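PDB 4MAQ: putative fumarylpyruvate hydrolase from Burkholderia cenocepacia, which is of unknown function but belongs to the fumarylacetoacetate hydrolase (FAH) superfamily, whose common domain is built mainly from mixed beta-sheets packed face to face. Local coordinates for residues P20-D25 with D67-A72; G74-P79 with F142-P147; I89-A94 with W184-V189; V116-T121 with F232-G237. One frame throughout, in Å; residues are numbered along the deposited sequence. Where two conformers were deposited one is given.

How the contacts relate
Contacts 1 to 4 tie a short N-terminal hairpin, two mixed sheets and one helix into a single domain. Contact 1 closes before the others open along the chain, whereas the segments of contacts 2, 3 and 4 alternate. Contacts 2 and 4 lie closest, with centres about 7 Å apart, and both join strands of the larger sheet (111-122, 146-153) to strands of the smaller (75-76, 230-236). Contact 3 lies across the chain's centre from them, about 21 Å and 18 Å away between centres, where helix 186-196 covers strand 85-95. Strand 69-71 of contact 1 borders strand 146-153 of contact 2. Together the contacts set hairpin, helix and smaller sheet against the larger sheet.

Contact 1: residues P20-D25 with D67-A72; sequences PSVEVD and DAIVPA
Pro20 and Val22 pack on Asp67 and Ile69 in a small, mostly apolar contact with one bridging water, where the N-terminal strand 21-23 lies beside the short strand 69-71 of the larger mixed sheet. The Pro20 ring meets backbone and CB rather than a polar tip: Pro20 CG is 3.9 Å from Asp67 N and 4.0 Å from Asp67 CB, while Pro20 CB lies 3.9 Å from Asp67 CA. With its CG held between the backbone N and the carbonyl carbon (chi1 71°), Asp67 carries its carboxylate away from the proline, and there it forms salt bridges with Arg34 and Arg35 of the second subunit. Further along, the two branched side chains meet through one methyl each, Val22 CG2 and Ile69 CG2 standing 3.8 Å apart. Both are buried; Leu151 also touches the valine, and Val148, Leu204 and Phe206 the isoleucine. The main chains are not paired directly here. Instead a water donates to both carbonyls, 2.9 Å from Ser21 O and 3.0 Å from Ile69 O, and so spans the gap between the strands. On its other side strand 21-23 pairs with strand 30-32, Val22 bonding through its backbone to Phe31. The arrangement is that of a two-stranded antiparallel beta-hairpin laid against a larger mixed sheet, at the interface with the second subunit.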
loop_
_atom_site.group_PDB
_atom_site.type_symbol
_atom_site.label_atom_id
_atom_site.label_comp_id
_atom_site.label_asym_id
_atom_site.label_seq_id
_atom_site.Cartn_x
_atom_site.Cartn_y
_atom_site.Cartn_z
ATOM N N PRO B 20 -5.680 11.280 -3.163
ATOM C CA PRO B 20 -4.722 11.854 -2.200
ATOM C C PRO B 20 -3.719 12.771 -2.910
ATOM O O PRO B 20 -3.217 12.445 -4.017
ATOM C CB PRO B 20 -4.012 10.627 -1.599
ATOM C CG PRO B 20 -4.544 9.438 -2.291
ATOM C CD PRO B 20 -5.698 9.809 -3.169
ATOM N N SER B 21 -3.422 13.903 -2.274
ATOM C CA SER B 21 -2.438 14.840 -2.817
ATOM C C SER B 21 -1.822 15.652 -1.690
ATOM O O SER B 21 -2.334 15.657 -0.557
ATOM C CB SER B 21 -3.064 15.761 -3.864
ATOM O OG SER B 21 -4.053 16.577 -3.261
ATOM N N VAL B 22 -0.711 16.304 -1.992
ATOM C CA VAL B 22 0.065 17.094 -1.008
ATOM C C VAL B 22 0.094 18.525 -1.483
ATOM O O VAL B 22 0.193 18.777 -2.684
ATOM C CB VAL B 22 1.526 16.566 -0.878
ATOM C CG1 VAL B 22 2.302 17.277 0.248
ATOM C CG2 VAL B 22 1.530 15.080 -0.636
ATOM N N GLU B 23 -0.029 19.450 -0.541
ATOM C CA GLU B 23 0.125 20.871 -0.804
ATOM C C GLU B 23 1.496 21.128 -1.411
ATOM O O GLU B 23 2.480 20.457 -1.076
ATOM C CB GLU B 23 0.014 21.651 0.517
ATOM C CG GLU B 23 0.040 23.171 0.350
ATOM C CD GLU B 23 0.113 23.939 1.664
ATOM O OE1 GLU B 23 0.085 23.326 2.752
ATOM O OE2 GLU B 23 0.185 25.182 1.615
ATOM N N VAL B 24 1.560 22.117 -2.288
ATOM C CA VAL B 24 2.818 22.584 -2.842
ATOM C C VAL B 24 3.025 24.019 -2.362
ATOM O O VAL B 24 2.107 24.851 -2.435
ATOM C CB VAL B 24 2.802 22.492 -4.379
ATOM C CG1 VAL B 24 4.018 23.169 -4.990
ATOM C CG2 VAL B 24 2.715 21.022 -4.792
ATOM N N ASP B 25 4.215 24.287 -1.836
ATOM C CA ASP B 25 4.583 25.627 -1.389
ATOM C C ASP B 25 4.479 26.654 -2.530
ATOM O O ASP B 25 4.943 26.394 -3.643
ATOM C CB ASP B 25 6.019 25.570 -0.854
ATOM C CG ASP B 25 6.492 26.893 -0.274
ATOM O OD1 ASP B 25 5.799 27.461 0.593
ATOM O OD2 ASP B 25 7.580 27.342 -0.676
ATOM N N ASP B 67 -3.160 7.409 0.680
ATOM C CA ASP B 67 -4.021 8.256 1.489
ATOM C C ASP B 67 -3.658 8.278 2.971
ATOM O O ASP B 67 -4.358 8.920 3.747
ATOM C CB ASP B 67 -5.499 7.947 1.260
ATOM C CG ASP B 67 -5.908 6.621 1.847
ATOM O OD1 ASP B 67 -5.212 5.612 1.609
ATOM O OD2 ASP B 67 -6.937 6.586 2.545
ATOM N N ALA B 68 -2.558 7.625 3.360
ATOM C CA ALA B 68 -1.987 7.811 4.698
ATOM C C ALA B 68 -1.157 9.083 4.778
ATOM O O ALA B 68 -0.724 9.476 5.867
ATOM C CB ALA B 68 -1.110 6.623 5.049
ATOM N N ILE B 69 -0.900 9.704 3.624
ATOM C CA ILE B 69 -0.150 10.964 3.571
ATOM C C ILE B 69 -1.128 12.082 3.885
ATOM O O ILE B 69 -2.098 12.307 3.139
ATOM C CB ILE B 69 0.506 11.171 2.187
ATOM C CG1 ILE B 69 1.414 9.969 1.837
ATOM C CG2 ILE B 69 1.236 12.497 2.138
ATOM C CD1 ILE B 69 2.479 9.630 2.871
ATOM N N VAL B 70 -0.887 12.742 5.010
ATOM C CA VAL B 70 -1.760 13.782 5.530
ATOM C C VAL B 70 -0.910 15.013 5.841
ATOM O O VAL B 70 0.319 14.931 5.878
ATOM C CB VAL B 70 -2.484 13.298 6.815
ATOM C CG1 VAL B 70 -3.354 12.082 6.517
ATOM C CG2 VAL B 70 -1.507 13.046 7.975
ATOM N N PRO B 71 -1.556 16.164 6.057
ATOM C CA PRO B 71 -0.753 17.347 6.368
ATOM C C PRO B 71 -0.033 17.248 7.704
ATOM O O PRO B 71 -0.595 16.781 8.710
ATOM C CB PRO B 71 -1.804 18.483 6.422
ATOM C CG PRO B 71 -2.940 17.960 5.592
ATOM C CD PRO B 71 -2.983 16.489 5.889
ATOM N N ALA B 72 1.226 17.657 7.705
ATOM C CA ALA B 72 2.017 17.745 8.941
ATOM C C ALA B 72 1.719 19.097 9.607
ATOM O O ALA B 72 2.606 19.927 9.808
ATOM C CB ALA B 72 3.494 17.606 8.629
HETATM O O HOH W 1 -1.916 15.225 2.291
#

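Contact 2: residues G74-P79 with F142-P147; sequences GTVAYP and FDASGP
Phe142, first residue of a type II beta turn that runs to Ser145, meets Pro79, the proline approaching the ring obliquely: Pro79 CB lies 3.6 Å from Phe142 CD2, and Pro79 CG is equally near Phe142 CE2. The carbonyl of Asp143 faces Ala77 O across a water that lies within hydrogen-bonding distance of both, and the Asp143 carboxylate engages Arg35 of the second subunit. Ala144 has the positive phi (56°) of the turn's third position; its CB lies 4.3 Å from Val76 CG1, and a second water lies between Ala144 O and Ala77 O. Ser145 folds back on the turn: its OG donates to Phe142 O at 2.8 Å, tilted 27° from the carbonyl plane, and its CB sits 3.4 Å above the plane of the Phe142 ring, over its centre. Beyond Gly146, Pro147 crosses Val76 at about a right angle, with Pro147 CG 4.1 Å from Val76 CG1 and also from Val76 CG2. Around the contact, Leu120 and Arg122 of strand 111-122 and Leu85 of strand 85-95 touch the Phe142 side chain. Phe234 of strand 230-236 packs on Val76, whose backbone bonds to Val235 and Gly237 put strand 75-76 at the edge of the smaller sheet.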
loop_
_atom_site.group_PDB
_atom_site.type_symbol
_atom_site.label_atom_id
_atom_site.label_comp_id
_atom_site.label_asym_id
_atom_site.label_seq_id
_atom_site.Cartn_x
_atom_site.Cartn_y
_atom_site.Cartn_z
ATOM N N GLY B 74 -1.920 21.169 11.929
ATOM C CA GLY B 74 -3.190 20.922 12.569
ATOM C C GLY B 74 -3.080 19.798 13.572
ATOM O O GLY B 74 -2.166 19.779 14.396
ATOM N N THR B 75 -4.023 18.869 13.492
ATOM C CA THR B 75 -4.068 17.689 14.356
ATOM C C THR B 75 -3.749 16.471 13.504
ATOM O O THR B 75 -4.240 16.351 12.344
ATOM C CB THR B 75 -5.467 17.530 15.020
ATOM O OG1 THR B 75 -5.729 18.680 15.830
ATOM C CG2 THR B 75 -5.557 16.265 15.900
ATOM N N VAL B 76 -2.966 15.555 14.063
ATOM C CA VAL B 76 -2.705 14.278 13.406
ATOM C C VAL B 76 -3.303 13.246 14.360
ATOM O O VAL B 76 -2.902 13.155 15.515
ATOM C CB VAL B 76 -1.199 14.037 13.156
ATOM C CG1 VAL B 76 -0.946 12.588 12.727
ATOM C CG2 VAL B 76 -0.655 15.012 12.102
ATOM N N ALA B 77 -4.253 12.456 13.874
ATOM C CA ALA B 77 -4.979 11.554 14.772
ATOM C C ALA B 77 -4.077 10.497 15.417
ATOM O O ALA B 77 -3.167 9.965 14.785
ATOM C CB ALA B 77 -6.110 10.874 14.023
ATOM N N TYR B 78 -4.357 10.170 16.672
ATOM C CA TYR B 78 -3.706 9.044 17.336
ATOM C C TYR B 78 -4.500 7.783 16.937
ATOM O O TYR B 78 -5.719 7.748 17.131
ATOM C CB TYR B 78 -3.731 9.265 18.858
ATOM C CG TYR B 78 -2.853 8.330 19.655
ATOM C CD1 TYR B 78 -3.295 7.062 20.013
ATOM C CD2 TYR B 78 -1.573 8.733 20.071
ATOM C CE1 TYR B 78 -2.486 6.200 20.735
ATOM C CE2 TYR B 78 -0.759 7.879 20.796
ATOM C CZ TYR B 78 -1.229 6.612 21.135
ATOM O OH TYR B 78 -0.448 5.721 21.854
ATOM N N PRO B 79 -3.838 6.778 16.333
ATOM C CA PRO B 79 -4.563 5.646 15.742
ATOM C C PRO B 79 -5.088 4.678 16.821
ATOM O O PRO B 79 -4.598 4.699 17.950
ATOM C CB PRO B 79 -3.475 4.959 14.886
ATOM C CG PRO B 79 -2.218 5.212 15.661
ATOM C CD PRO B 79 -2.379 6.621 16.201
ATOM N N PHE B 142 -1.073 2.519 8.569
ATOM C CA PHE B 142 -2.359 2.849 9.172
ATOM C C PHE B 142 -2.814 4.286 8.829
ATOM O O PHE B 142 -2.121 5.014 8.093
ATOM C CB PHE B 142 -2.288 2.595 10.699
ATOM C CG PHE B 142 -1.228 3.410 11.386
ATOM C CD1 PHE B 142 0.103 2.944 11.468
ATOM C CD2 PHE B 142 -1.539 4.671 11.894
ATOM C CE1 PHE B 142 1.070 3.723 12.080
ATOM C CE2 PHE B 142 -0.559 5.458 12.486
ATOM C CZ PHE B 142 0.747 4.989 12.583
ATOM N N ASP B 143 -3.971 4.706 9.337
ATOM C CA ASP B 143 -4.476 6.032 8.969
ATOM C C ASP B 143 -3.584 7.142 9.474
ATOM O O ASP B 143 -3.131 7.093 10.628
ATOM C CB ASP B 143 -5.888 6.248 9.513
ATOM C CG ASP B 143 -6.900 5.309 8.900
ATOM O OD1 ASP B 143 -6.657 4.783 7.785
ATOM O OD2 ASP B 143 -7.962 5.099 9.523
ATOM N N ALA B 144 -3.349 8.147 8.632
ATOM C CA ALA B 144 -2.558 9.322 9.043
ATOM C C ALA B 144 -1.180 8.901 9.558
ATOM O O ALA B 144 -0.597 9.570 10.428
ATOM C CB ALA B 144 -3.296 10.195 10.079
ATOM N N SER B 145 -0.619 7.850 8.960
ATOM C CA SER B 145 0.691 7.353 9.370
ATOM C C SER B 145 1.867 8.038 8.673
ATOM O O SER B 145 3.011 7.732 8.976
ATOM C CB SER B 145 0.754 5.837 9.159
ATOM O OG SER B 145 0.597 5.501 7.779
ATOM N N GLY B 146 1.587 8.964 7.756
ATOM C CA GLY B 146 2.667 9.684 7.077
ATOM C C GLY B 146 2.387 11.168 6.904
ATOM O O GLY B 146 2.211 11.648 5.771
ATOM N N PRO B 147 2.378 11.914 8.035
ATOM C CA PRO B 147 2.264 13.359 7.867
ATOM C C PRO B 147 3.447 13.925 7.064
ATOM O O PRO B 147 4.595 13.547 7.308
ATOM C CB PRO B 147 2.287 13.918 9.312
ATOM C CG PRO B 147 2.246 12.753 10.214
ATOM C CD PRO B 147 2.459 11.499 9.450
HETATM O O HOH W 2 -4.226 7.754 13.098
HETATM O O HOH W 3 -1.152 8.789 13.304
#

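Contact 3: residues I89-A94 with W184-V189; sequences IELVVA and WPVPDV
Val186 stands against Val93 and Leu91, and the contact between 89-94 and 184-189 consists of these methyl groups alone. The apolar part is centred on the two valines, which reach toward each other tip to tip. Val93 CG2 is 3.9 Å from Val186 CG1 and 4.2 Å from Val186 CG2, so that one methyl of the strand faces the fork of the helix residue. With Val93 CG1 anti to the backbone N (chi1 -175°), CG2 is the methyl turned to the helix. Leu91, two residues earlier on the same face of the strand, adds a looser touch, with its CD2 at 4.5 Å from Val186 CG2. All three side chains are buried.

The backbone bonds lie within the segments or run to the neighbouring chain on either flank. Pro185 occupies the N-cap position, and Pro185 O accepts Val189 N at 3.0 Å and, more weakly, Asp188 N; Val186 therefore belongs to the first helical turn. The strand in turn is bonded on both flanks, Glu90 and Val92 to Gly117 and Gly115, Val93 to Ile205, and Leu91 to Thr207 directly after strand 204-206. Trp184, just before the helix, is held elsewhere by a cation-pi contact with Arg56 and an edge-to-face contact with Tyr192. The arrangement is that of a helix, 186-196, packed by its first turn on one face of the larger mixed sheet, one of the few helices of this mainly beta FAH domain.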
loop_
_atom_site.group_PDB
_atom_site.type_symbol
_atom_site.label_atom_id
_atom_site.label_comp_id
_atom_site.label_asym_id
_atom_site.label_seq_id
_atom_site.Cartn_x
_atom_site.Cartn_y
_atom_site.Cartn_z
ATOM N N ILE B 89 11.527 11.250 12.002
ATOM C CA ILE B 89 11.630 12.382 11.059
ATOM C C ILE B 89 12.401 11.951 9.789
ATOM O O ILE B 89 13.443 11.296 9.892
ATOM C CB ILE B 89 12.358 13.582 11.730
ATOM C CG1 ILE B 89 12.369 14.823 10.833
ATOM C CG2 ILE B 89 13.789 13.252 12.168
ATOM C CD1 ILE B 89 11.021 15.476 10.799
ATOM N N GLU B 90 11.913 12.337 8.605
ATOM C CA GLU B 90 12.543 11.912 7.331
ATOM C C GLU B 90 12.434 12.976 6.261
ATOM O O GLU B 90 11.419 13.652 6.176
ATOM C CB GLU B 90 11.910 10.617 6.827
ATOM C CG GLU B 90 11.852 9.578 7.930
ATOM C CD GLU B 90 11.777 8.141 7.502
ATOM O OE1 GLU B 90 11.978 7.802 6.325
ATOM O OE2 GLU B 90 11.559 7.344 8.437
ATOM N N LEU B 91 13.460 13.054 5.410
ATOM C CA LEU B 91 13.367 13.764 4.137
ATOM C C LEU B 91 12.492 12.958 3.171
ATOM O O LEU B 91 12.720 11.772 2.971
ATOM C CB LEU B 91 14.752 14.012 3.516
ATOM C CG LEU B 91 14.726 14.726 2.167
ATOM C CD1 LEU B 91 14.382 16.192 2.344
ATOM C CD2 LEU B 91 16.076 14.579 1.482
ATOM N N VAL B 92 11.485 13.611 2.597
ATOM C CA VAL B 92 10.586 12.965 1.638
ATOM C C VAL B 92 10.907 13.470 0.224
ATOM O O VAL B 92 11.032 14.681 -0.018
ATOM C CB VAL B 92 9.120 13.264 1.978
ATOM C CG1 VAL B 92 8.180 12.717 0.896
ATOM C CG2 VAL B 92 8.758 12.637 3.325
ATOM N N VAL B 93 11.146 12.531 -0.696
ATOM C CA VAL B 93 11.443 12.838 -2.094
ATOM C C VAL B 93 10.227 12.570 -2.956
ATOM O O VAL B 93 9.618 11.501 -2.858
ATOM C CB VAL B 93 12.623 11.957 -2.574
ATOM C CG1 VAL B 93 12.997 12.366 -3.978
ATOM C CG2 VAL B 93 13.828 12.112 -1.641
ATOM N N ALA B 94 9.840 13.560 -3.756
ATOM C CA ALA B 94 8.661 13.445 -4.632
ATOM C C ALA B 94 9.111 13.236 -6.067
ATOM O O ALA B 94 9.900 14.026 -6.580
ATOM C CB ALA B 94 7.807 14.709 -4.516
ATOM N N TRP B 184 22.626 5.008 2.171
ATOM C CA TRP B 184 22.427 5.094 0.734
ATOM C C TRP B 184 21.856 6.461 0.398
ATOM O O TRP B 184 20.778 6.786 0.863
ATOM C CB TRP B 184 21.460 3.996 0.275
ATOM C CG TRP B 184 22.074 2.619 0.351
ATOM C CD1 TRP B 184 21.852 1.653 1.309
ATOM C CD2 TRP B 184 23.042 2.070 -0.554
ATOM N NE1 TRP B 184 22.617 0.529 1.031
ATOM C CE2 TRP B 184 23.346 0.757 -0.106
ATOM C CE3 TRP B 184 23.665 2.552 -1.722
ATOM C CZ2 TRP B 184 24.251 -0.078 -0.785
ATOM C CZ3 TRP B 184 24.559 1.730 -2.392
ATOM C CH2 TRP B 184 24.848 0.427 -1.915
ATOM N N PRO B 185 22.570 7.247 -0.420
ATOM C CA PRO B 185 22.039 8.549 -0.801
ATOM C C PRO B 185 20.796 8.441 -1.668
ATOM O O PRO B 185 20.470 7.375 -2.201
ATOM C CB PRO B 185 23.168 9.216 -1.582
ATOM C CG PRO B 185 24.188 8.173 -1.843
ATOM C CD PRO B 185 23.908 6.976 -0.981
ATOM N N VAL B 186 20.128 9.573 -1.833
ATOM C CA VAL B 186 18.861 9.611 -2.549
ATOM C C VAL B 186 18.933 8.980 -3.955
ATOM O O VAL B 186 18.060 8.188 -4.293
ATOM C CB VAL B 186 18.307 11.059 -2.575
ATOM C CG1 VAL B 186 17.149 11.199 -3.557
ATOM C CG2 VAL B 186 17.905 11.474 -1.164
ATOM N N PRO B 187 19.984 9.283 -4.769
ATOM C CA PRO B 187 20.000 8.673 -6.116
ATOM C C PRO B 187 20.034 7.137 -6.067
ATOM O O PRO B 187 19.421 6.483 -6.925
ATOM C CB PRO B 187 21.304 9.204 -6.749
ATOM C CG PRO B 187 21.620 10.454 -6.001
ATOM C CD PRO B 187 21.077 10.265 -4.604
ATOM N N ASP B 188 20.732 6.570 -5.082
ATOM C CA ASP B 188 20.785 5.109 -4.950
ATOM C C ASP B 188 19.488 4.535 -4.418
ATOM O O ASP B 188 19.071 3.479 -4.843
ATOM C CB ASP B 188 21.929 4.665 -4.059
ATOM C CG ASP B 188 23.258 4.997 -4.650
ATOM O OD1 ASP B 188 23.582 4.412 -5.676
ATOM O OD2 ASP B 188 23.938 5.852 -4.100
ATOM N N VAL B 189 18.838 5.246 -3.501
ATOM C CA VAL B 189 17.538 4.804 -3.015
ATOM C C VAL B 189 16.534 4.739 -4.178
ATOM O O VAL B 189 15.813 3.743 -4.332
ATOM C CB VAL B 189 17.036 5.706 -1.877
ATOM C CG1 VAL B 189 15.626 5.303 -1.488
ATOM C CG2 VAL B 189 17.949 5.526 -0.668
#

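Contact 4: residues V116-T121 with F232-G237; sequences VGVDLT and FEFVVG
Phe232 and Phe234 of strand 230-236 point their rings at Val116 and Val118 of strand 111-122, and Phe232 makes most of the contact. Its CB lies beside the carbonyl of Ala72. From there CG sits between the backbone N and the carbonyl carbon (chi1 67°), a setting that stands the ring up toward the facing strand. Along one side of the ring, Phe232 CD2 is 4.0 Å from Val116 CG1 and Phe232 CE2 3.9 Å from the same methyl, which approaches at the ring edge, near its plane. Ile89 of strand 85-95 also packs on the Phe232 ring. At the tip, Phe232 CZ meets Val118 CG2 at 3.6 Å, and CE1 is 4.1 Å from that methyl, which comes in obliquely. Both valines cross the phenylalanine at about a right angle. Val118 CG2 is shared between the two rings, for it also lies 4.2 Å from Phe234 CE2, here at the ring edge. All four side chains are buried, and Val222 of strand 221-226 packs on both phenylalanines.

The strand segments run in roughly the same direction, 36° apart, with their axes 9.6 Å from each other at closest approach. This spacing, with alternate residues facing inward, is that of two beta-sheets packed face to face, consistent with the beta-sandwich roll of the FAH superfamily.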
loop_
_atom_site.group_PDB
_atom_site.type_symbol
_atom_site.label_atom_id
_atom_site.label_comp_id
_atom_site.label_asym_id
_atom_site.label_seq_id
_atom_site.Cartn_x
_atom_site.Cartn_y
_atom_site.Cartn_z
ATOM N N VAL B 116 9.205 17.314 4.019
ATOM C CA VAL B 116 9.654 16.743 5.293
ATOM C C VAL B 116 8.481 15.934 5.835
ATOM O O VAL B 116 7.333 16.385 5.775
ATOM C CB VAL B 116 10.067 17.845 6.299
ATOM C CG1 VAL B 116 10.420 17.246 7.652
ATOM C CG2 VAL B 116 11.229 18.635 5.709
ATOM N N GLY B 117 8.763 14.733 6.321
ATOM C CA GLY B 117 7.704 13.848 6.772
ATOM C C GLY B 117 8.018 13.220 8.104
ATOM O O GLY B 117 9.172 13.262 8.580
ATOM N N VAL B 118 6.996 12.627 8.707
ATOM C CA VAL B 118 7.203 11.787 9.890
ATOM C C VAL B 118 6.633 10.413 9.558
ATOM O O VAL B 118 5.453 10.272 9.235
ATOM C CB VAL B 118 6.516 12.367 11.146
ATOM C CG1 VAL B 118 6.880 11.522 12.365
ATOM C CG2 VAL B 118 6.917 13.826 11.353
ATOM N N ASP B 119 7.490 9.396 9.599
ATOM C CA ASP B 119 7.035 8.014 9.533
ATOM C C ASP B 119 6.515 7.687 10.932
ATOM O O ASP B 119 7.288 7.619 11.892
ATOM C CB ASP B 119 8.216 7.131 9.113
ATOM C CG ASP B 119 7.929 5.633 9.218
ATOM O OD1 ASP B 119 6.756 5.240 9.307
ATOM O OD2 ASP B 119 8.903 4.846 9.214
ATOM N N LEU B 120 5.206 7.565 11.064
ATOM C CA LEU B 120 4.610 7.130 12.331
ATOM C C LEU B 120 4.420 5.623 12.355
ATOM O O LEU B 120 4.032 5.042 11.349
ATOM C CB LEU B 120 3.270 7.847 12.570
ATOM C CG LEU B 120 3.365 9.371 12.734
ATOM C CD1 LEU B 120 1.977 9.984 12.804
ATOM C CD2 LEU B 120 4.146 9.717 13.995
ATOM N N THR B 121 4.645 5.030 13.524
ATOM C CA THR B 121 4.598 3.580 13.680
ATOM C C THR B 121 3.800 3.170 14.897
ATOM O O THR B 121 3.989 3.730 15.975
ATOM C CB THR B 121 6.012 3.001 13.889
ATOM O OG1 THR B 121 6.866 3.497 12.871
ATOM C CG2 THR B 121 6.023 1.456 13.835
ATOM N N PHE B 232 7.730 22.120 10.361
ATOM C CA PHE B 232 6.340 21.813 10.637
ATOM C C PHE B 232 6.058 21.897 12.129
ATOM O O PHE B 232 6.987 21.853 12.985
ATOM C CB PHE B 232 5.926 20.424 10.116
ATOM C CG PHE B 232 6.598 19.295 10.824
ATOM C CD1 PHE B 232 6.102 18.795 12.020
ATOM C CD2 PHE B 232 7.745 18.700 10.279
ATOM C CE1 PHE B 232 6.738 17.740 12.681
ATOM C CE2 PHE B 232 8.387 17.648 10.939
ATOM C CZ PHE B 232 7.884 17.177 12.149
ATOM N N GLU B 233 4.761 21.989 12.420
ATOM C CA GLU B 233 4.248 21.956 13.794
ATOM C C GLU B 233 2.848 21.348 13.747
ATOM O O GLU B 233 2.011 21.810 12.993
ATOM C CB GLU B 233 4.219 23.372 14.372
ATOM C CG GLU B 233 3.607 23.487 15.783
ATOM C CD GLU B 233 3.972 24.780 16.498
ATOM O OE1 GLU B 233 4.983 25.448 16.117
ATOM O OE2 GLU B 233 3.257 25.148 17.455
ATOM N N PHE B 234 2.614 20.289 14.517
ATOM C CA PHE B 234 1.262 19.703 14.619
ATOM C C PHE B 234 1.055 19.132 16.002
ATOM O O PHE B 234 2.014 18.979 16.775
ATOM C CB PHE B 234 0.991 18.652 13.507
ATOM C CG PHE B 234 1.833 17.386 13.572
ATOM C CD1 PHE B 234 1.519 16.351 14.449
ATOM C CD2 PHE B 234 2.896 17.187 12.682
ATOM C CE1 PHE B 234 2.261 15.167 14.457
ATOM C CE2 PHE B 234 3.631 16.002 12.681
ATOM C CZ PHE B 234 3.329 14.992 13.581
ATOM N N VAL B 235 -0.203 18.861 16.333
ATOM C CA VAL B 235 -0.559 18.311 17.625
ATOM C C VAL B 235 -1.122 16.900 17.418
ATOM O O VAL B 235 -1.959 16.678 16.538
ATOM C CB VAL B 235 -1.589 19.229 18.355
ATOM C CG1 VAL B 235 -2.073 18.610 19.652
ATOM C CG2 VAL B 235 -0.963 20.594 18.632
ATOM N N VAL B 236 -0.659 15.948 18.217
ATOM C CA VAL B 236 -1.191 14.580 18.182
ATOM C C VAL B 236 -2.579 14.564 18.820
ATOM O O VAL B 236 -2.781 15.153 19.907
ATOM C CB VAL B 236 -0.251 13.630 18.927
ATOM C CG1 VAL B 236 -0.797 12.212 18.928
ATOM C CG2 VAL B 236 1.120 13.644 18.259
ATOM N N GLY B 237 -3.529 13.920 18.150
ATOM C CA GLY B 237 -4.884 13.843 18.667
ATOM C C GLY B 237 -5.038 12.951 19.890
ATOM O O GLY B 237 -4.081 12.312 20.375
#